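Local coordinates for alpha-amylase/trypsin inhibitor (Eleusine coracana, PDB 1B1U), which inhibits both trypsin and alpha-amylase and may protect ragi seeds against their own and foreign hydrolytic enzymes, at residues A53-D65 / L105-L118. Residues are numbered along the deposited sequence; the frame is centred on the assembly and turned at random.
Sequences AYCRCEAVRILMD and LATIHGGPFCLSLL
L105 lies against R56 where the C-terminal loop of this cereal inhibitor, a disulfide-rich helical fold of the prolamin clan, runs along helix 53-64. L105 CD2 sits over the centre of one guanidinium face, 3.7 Å from R56 CZ. A106 follows at the guanidinium edge. R56 NH1 gives A106 O a nearly straight hydrogen bond of 3.1 Å (171°), with the oxygen in the guanidinium plane. R56 NE and NH2 donate hydrogen bonds to L48 O and E49 O, respectively, at the end of helix 37-50, so R56, from helix 53-64, reaches both the loop and helix 37-50. T107 places CA 3.1 Å from A53 O in a CA-H...O contact. T107 also opens a type I turn that ends at G110. Within that turn I108 CD1 rests against Y54 CB. H109 turns its ring edge to the disulfide, and CE1 is 3.1 Å from C57 SG. C114 closes that C57–C114 bridge, which fastens the loop covalently to the first half of the helix. The sulfur of C57 stands anti to its carbonyl carbon (chi1 -78°), which sends it out toward C114. L117 then lies across M64 at about a right angle, with CG 3.7 Å from M64 CE, and its CD1 lies 3.7 Å from C57 CB. L118 is poorly ordered, and its backbone O lies 3.6 Å from M64 SD.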
loop_
_atom_site.group_PDB
_atom_site.type_symbol
_atom_site.label_atom_id
_atom_site.label_comp_id
_atom_site.label_asym_id
_atom_site.label_seq_id
_atom_site.Cartn_x
_atom_site.Cartn_y
_atom_site.Cartn_z
ATOM N N ALA A 53 -8.036 -10.379 -3.488
ATOM C CA ALA A 53 -8.538 -10.155 -2.143
ATOM C C ALA A 53 -7.591 -10.521 -1.008
ATOM O O ALA A 53 -7.268 -9.692 -0.160
ATOM C CB ALA A 53 -9.841 -10.916 -1.971
ATOM N N TYR A 54 -7.162 -11.776 -0.986
ATOM C CA TYR A 54 -6.289 -12.279 0.068
ATOM C C TYR A 54 -4.851 -11.742 0.120
ATOM O O TYR A 54 -4.159 -11.937 1.115
ATOM C CB TYR A 54 -6.273 -13.811 0.018
ATOM C CG TYR A 54 -5.315 -14.379 -0.995
ATOM C CD1 TYR A 54 -5.390 -14.008 -2.339
ATOM C CD2 TYR A 54 -4.313 -15.264 -0.609
ATOM C CE1 TYR A 54 -4.490 -14.498 -3.269
ATOM C CE2 TYR A 54 -3.401 -15.762 -1.532
ATOM C CZ TYR A 54 -3.491 -15.374 -2.856
ATOM O OH TYR A 54 -2.559 -15.827 -3.763
ATOM N N CYS A 55 -4.393 -11.069 -0.926
ATOM C CA CYS A 55 -3.042 -10.526 -0.905
ATOM C C CYS A 55 -2.980 -9.039 -0.582
ATOM O O CYS A 55 -1.947 -8.540 -0.126
ATOM C CB CYS A 55 -2.356 -10.784 -2.239
ATOM S SG CYS A 55 -1.767 -12.498 -2.383
ATOM N N ARG A 56 -4.095 -8.346 -0.809
ATOM C CA ARG A 56 -4.217 -6.908 -0.570
ATOM C C ARG A 56 -3.610 -6.400 0.744
ATOM O O ARG A 56 -2.773 -5.515 0.724
ATOM C CB ARG A 56 -5.704 -6.490 -0.661
ATOM C CG ARG A 56 -6.110 -5.947 -2.031
ATOM C CD ARG A 56 -7.627 -6.019 -2.306
ATOM N NE ARG A 56 -7.873 -6.006 -3.745
ATOM C CZ ARG A 56 -8.991 -6.415 -4.342
ATOM N NH1 ARG A 56 -10.010 -6.887 -3.636
ATOM N NH2 ARG A 56 -9.075 -6.372 -5.663
ATOM N N CYS A 57 -4.044 -6.938 1.877
ATOM C CA CYS A 57 -3.508 -6.513 3.180
ATOM C C CYS A 57 -1.984 -6.750 3.299
ATOM O O CYS A 57 -1.266 -5.951 3.916
ATOM C CB CYS A 57 -4.215 -7.269 4.315
ATOM S SG CYS A 57 -5.880 -6.687 4.770
ATOM N N GLU A 58 -1.502 -7.855 2.723
ATOM C CA GLU A 58 -0.074 -8.188 2.764
ATOM C C GLU A 58 0.694 -7.195 1.916
ATOM O O GLU A 58 1.754 -6.720 2.313
ATOM C CB GLU A 58 0.154 -9.621 2.244
ATOM C CG GLU A 58 1.622 -10.071 2.101
ATOM C CD GLU A 58 2.464 -9.804 3.337
ATOM O OE1 GLU A 58 1.932 -9.833 4.462
ATOM O OE2 GLU A 58 3.675 -9.569 3.183
ATOM N N ALA A 59 0.138 -6.889 0.747
ATOM C CA ALA A 59 0.718 -5.939 -0.200
ATOM C C ALA A 59 0.863 -4.547 0.414
ATOM O O ALA A 59 1.791 -3.798 0.079
ATOM C CB ALA A 59 -0.153 -5.858 -1.450
ATOM N N VAL A 60 -0.065 -4.194 1.299
ATOM C CA VAL A 60 -0.026 -2.896 1.963
ATOM C C VAL A 60 1.083 -2.919 3.015
ATOM O O VAL A 60 1.857 -1.975 3.113
ATOM C CB VAL A 60 -1.396 -2.550 2.618
ATOM C CG1 VAL A 60 -1.269 -1.319 3.521
ATOM C CG2 VAL A 60 -2.418 -2.271 1.529
ATOM N N ARG A 61 1.160 -4.002 3.783
ATOM C CA ARG A 61 2.204 -4.144 4.800
ATOM C C ARG A 61 3.571 -4.040 4.139
ATOM O O ARG A 61 4.492 -3.423 4.680
ATOM C CB ARG A 61 2.090 -5.496 5.512
ATOM C CG ARG A 61 2.958 -5.629 6.763
ATOM C CD ARG A 61 3.258 -7.099 7.088
ATOM N NE ARG A 61 3.918 -7.773 5.977
ATOM C CZ ARG A 61 5.188 -7.567 5.653
ATOM N NH1 ARG A 61 5.912 -6.720 6.359
ATOM N NH2 ARG A 61 5.731 -8.175 4.612
ATOM N N ILE A 62 3.703 -4.636 2.960
ATOM C CA ILE A 62 4.975 -4.598 2.247
ATOM C C ILE A 62 5.309 -3.165 1.848
ATOM O O ILE A 62 6.480 -2.781 1.794
ATOM C CB ILE A 62 4.950 -5.463 0.953
ATOM C CG1 ILE A 62 4.519 -6.900 1.260
ATOM C CG2 ILE A 62 6.322 -5.456 0.312
ATOM C CD1 ILE A 62 4.419 -7.797 0.006
ATOM N N LEU A 63 4.274 -2.382 1.545
ATOM C CA LEU A 63 4.460 -0.986 1.152
ATOM C C LEU A 63 5.071 -0.235 2.320
ATOM O O LEU A 63 6.004 0.549 2.155
ATOM C CB LEU A 63 3.114 -0.346 0.787
ATOM C CG LEU A 63 3.034 1.171 0.562
ATOM C CD1 LEU A 63 3.972 1.616 -0.575
ATOM C CD2 LEU A 63 1.585 1.533 0.250
ATOM N N MET A 64 4.532 -0.479 3.502
ATOM C CA MET A 64 5.022 0.185 4.691
ATOM C C MET A 64 6.392 -0.314 5.141
ATOM O O MET A 64 7.397 0.388 5.049
ATOM C CB MET A 64 4.028 -0.013 5.831
ATOM C CG MET A 64 2.566 0.042 5.415
ATOM S SD MET A 64 1.478 -0.228 6.804
ATOM C CE MET A 64 0.525 -1.532 6.236
ATOM N N ASP A 65 6.410 -1.563 5.587
ATOM C CA ASP A 65 7.594 -2.203 6.139
ATOM C C ASP A 65 8.576 -2.951 5.245
ATOM O O ASP A 65 9.760 -3.016 5.554
ATOM C CB ASP A 65 7.122 -3.096 7.275
ATOM C CG ASP A 65 6.135 -2.381 8.170
ATOM O OD1 ASP A 65 6.176 -1.134 8.170
ATOM O OD2 ASP A 65 5.326 -3.037 8.861
ATOM N N LEU A 105 -12.103 -2.030 -0.811
ATOM C CA LEU A 105 -11.779 -3.313 -1.444
ATOM C C LEU A 105 -11.722 -4.434 -0.410
ATOM O O LEU A 105 -11.058 -4.296 0.619
ATOM C CB LEU A 105 -10.420 -3.225 -2.166
ATOM C CG LEU A 105 -10.283 -2.378 -3.445
ATOM C CD1 LEU A 105 -8.842 -1.910 -3.615
ATOM C CD2 LEU A 105 -10.709 -3.194 -4.656
ATOM N N ALA A 106 -12.411 -5.541 -0.680
ATOM C CA ALA A 106 -12.403 -6.667 0.245
ATOM C C ALA A 106 -10.975 -7.195 0.379
ATOM O O ALA A 106 -10.132 -6.996 -0.493
ATOM C CB ALA A 106 -13.342 -7.767 -0.231
ATOM N N THR A 107 -10.705 -7.866 1.482
ATOM C CA THR A 107 -9.368 -8.378 1.743
ATOM C C THR A 107 -9.430 -9.817 2.243
ATOM O O THR A 107 -10.444 -10.498 2.066
ATOM C CB THR A 107 -8.688 -7.512 2.805
ATOM O OG1 THR A 107 -9.446 -7.569 4.020
ATOM C CG2 THR A 107 -8.619 -6.085 2.346
ATOM N N ILE A 108 -8.337 -10.269 2.864
ATOM C CA ILE A 108 -8.253 -11.620 3.415
ATOM C C ILE A 108 -9.338 -11.789 4.469
ATOM O O ILE A 108 -10.002 -12.822 4.516
ATOM C CB ILE A 108 -6.840 -11.901 4.062
ATOM C CG1 ILE A 108 -6.753 -13.343 4.574
ATOM C CG2 ILE A 108 -6.588 -10.973 5.231
ATOM C CD1 ILE A 108 -5.530 -14.112 4.060
ATOM N N HIS A 109 -9.529 -10.762 5.295
ATOM C CA HIS A 109 -10.519 -10.793 6.374
ATOM C C HIS A 109 -11.965 -10.808 5.889
ATOM O O HIS A 109 -12.885 -11.067 6.669
ATOM C CB HIS A 109 -10.326 -9.600 7.319
ATOM C CG HIS A 109 -8.896 -9.238 7.570
ATOM N ND1 HIS A 109 -8.133 -8.543 6.658
ATOM C CD2 HIS A 109 -8.101 -9.440 8.649
ATOM C CE1 HIS A 109 -6.930 -8.330 7.164
ATOM N NE2 HIS A 109 -6.886 -8.862 8.370
ATOM N N GLY A 110 -12.163 -10.513 4.609
ATOM C CA GLY A 110 -13.504 -10.525 4.049
ATOM C C GLY A 110 -14.211 -9.189 3.894
ATOM O O GLY A 110 -15.400 -9.172 3.595
ATOM N N GLY A 111 -13.491 -8.086 4.082
ATOM C CA GLY A 111 -14.102 -6.778 3.952
ATOM C C GLY A 111 -13.102 -5.660 3.742
ATOM O O GLY A 111 -11.897 -5.892 3.837
ATOM N N PRO A 112 -13.573 -4.426 3.454
ATOM C CA PRO A 112 -12.690 -3.274 3.231
ATOM C C PRO A 112 -11.974 -2.784 4.502
ATOM O O PRO A 112 -12.094 -1.618 4.904
ATOM C CB PRO A 112 -13.618 -2.216 2.624
ATOM C CG PRO A 112 -14.976 -2.590 3.086
ATOM C CD PRO A 112 -14.998 -4.073 3.303
ATOM N N PHE A 113 -11.226 -3.695 5.123
ATOM C CA PHE A 113 -10.468 -3.396 6.332
ATOM C C PHE A 113 -9.392 -4.451 6.544
ATOM O O PHE A 113 -9.612 -5.631 6.275
ATOM C CB PHE A 113 -11.387 -3.352 7.562
ATOM C CG PHE A 113 -12.119 -4.639 7.828
ATOM C CD1 PHE A 113 -13.138 -5.063 6.990
ATOM C CD2 PHE A 113 -11.794 -5.426 8.925
ATOM C CE1 PHE A 113 -13.818 -6.245 7.238
ATOM C CE2 PHE A 113 -12.476 -6.616 9.177
ATOM C CZ PHE A 113 -13.485 -7.023 8.333
ATOM N N CYS A 114 -8.229 -4.007 7.017
ATOM C CA CYS A 114 -7.099 -4.888 7.304
ATOM C C CYS A 114 -6.926 -4.941 8.819
ATOM O O CYS A 114 -6.738 -3.906 9.455
ATOM C CB CYS A 114 -5.820 -4.336 6.675
ATOM S SG CYS A 114 -5.652 -4.673 4.900
ATOM N N LEU A 115 -6.990 -6.136 9.397
ATOM C CA LEU A 115 -6.843 -6.268 10.841
ATOM C C LEU A 115 -5.396 -6.472 11.255
ATOM O O LEU A 115 -4.950 -5.937 12.266
ATOM C CB LEU A 115 -7.673 -7.444 11.350
ATOM C CG LEU A 115 -9.137 -7.221 11.730
ATOM C CD1 LEU A 115 -9.454 -5.738 11.862
ATOM C CD2 LEU A 115 -9.994 -7.860 10.667
ATOM N N SER A 116 -4.664 -7.243 10.463
ATOM C CA SER A 116 -3.274 -7.551 10.765
ATOM C C SER A 116 -2.239 -6.596 10.169
ATOM O O SER A 116 -1.147 -7.023 9.788
ATOM C CB SER A 116 -2.966 -8.976 10.308
ATOM O OG SER A 116 -3.610 -9.925 11.138
ATOM N N LEU A 117 -2.561 -5.309 10.094
ATOM C CA LEU A 117 -1.610 -4.352 9.540
ATOM C C LEU A 117 -1.265 -3.213 10.502
ATOM O O LEU A 117 -2.148 -2.615 11.134
ATOM C CB LEU A 117 -2.133 -3.801 8.216
ATOM C CG LEU A 117 -1.544 -4.534 7.008
ATOM C CD1 LEU A 117 -2.046 -5.967 6.982
ATOM C CD2 LEU A 117 -1.930 -3.803 5.733
ATOM N N LEU A 118 0.032 -2.928 10.596
ATOM C CA LEU A 118 0.565 -1.900 11.482
ATOM C C LEU A 118 0.233 -0.469 11.074
ATOM O O LEU A 118 0.994 0.189 10.357
ATOM C CB LEU A 118 2.078 -2.076 11.601
ATOM C CG LEU A 118 2.541 -3.479 12.024
ATOM C CD1 LEU A 118 1.643 -4.025 13.143
ATOM C CD2 LEU A 118 2.521 -4.407 10.812
#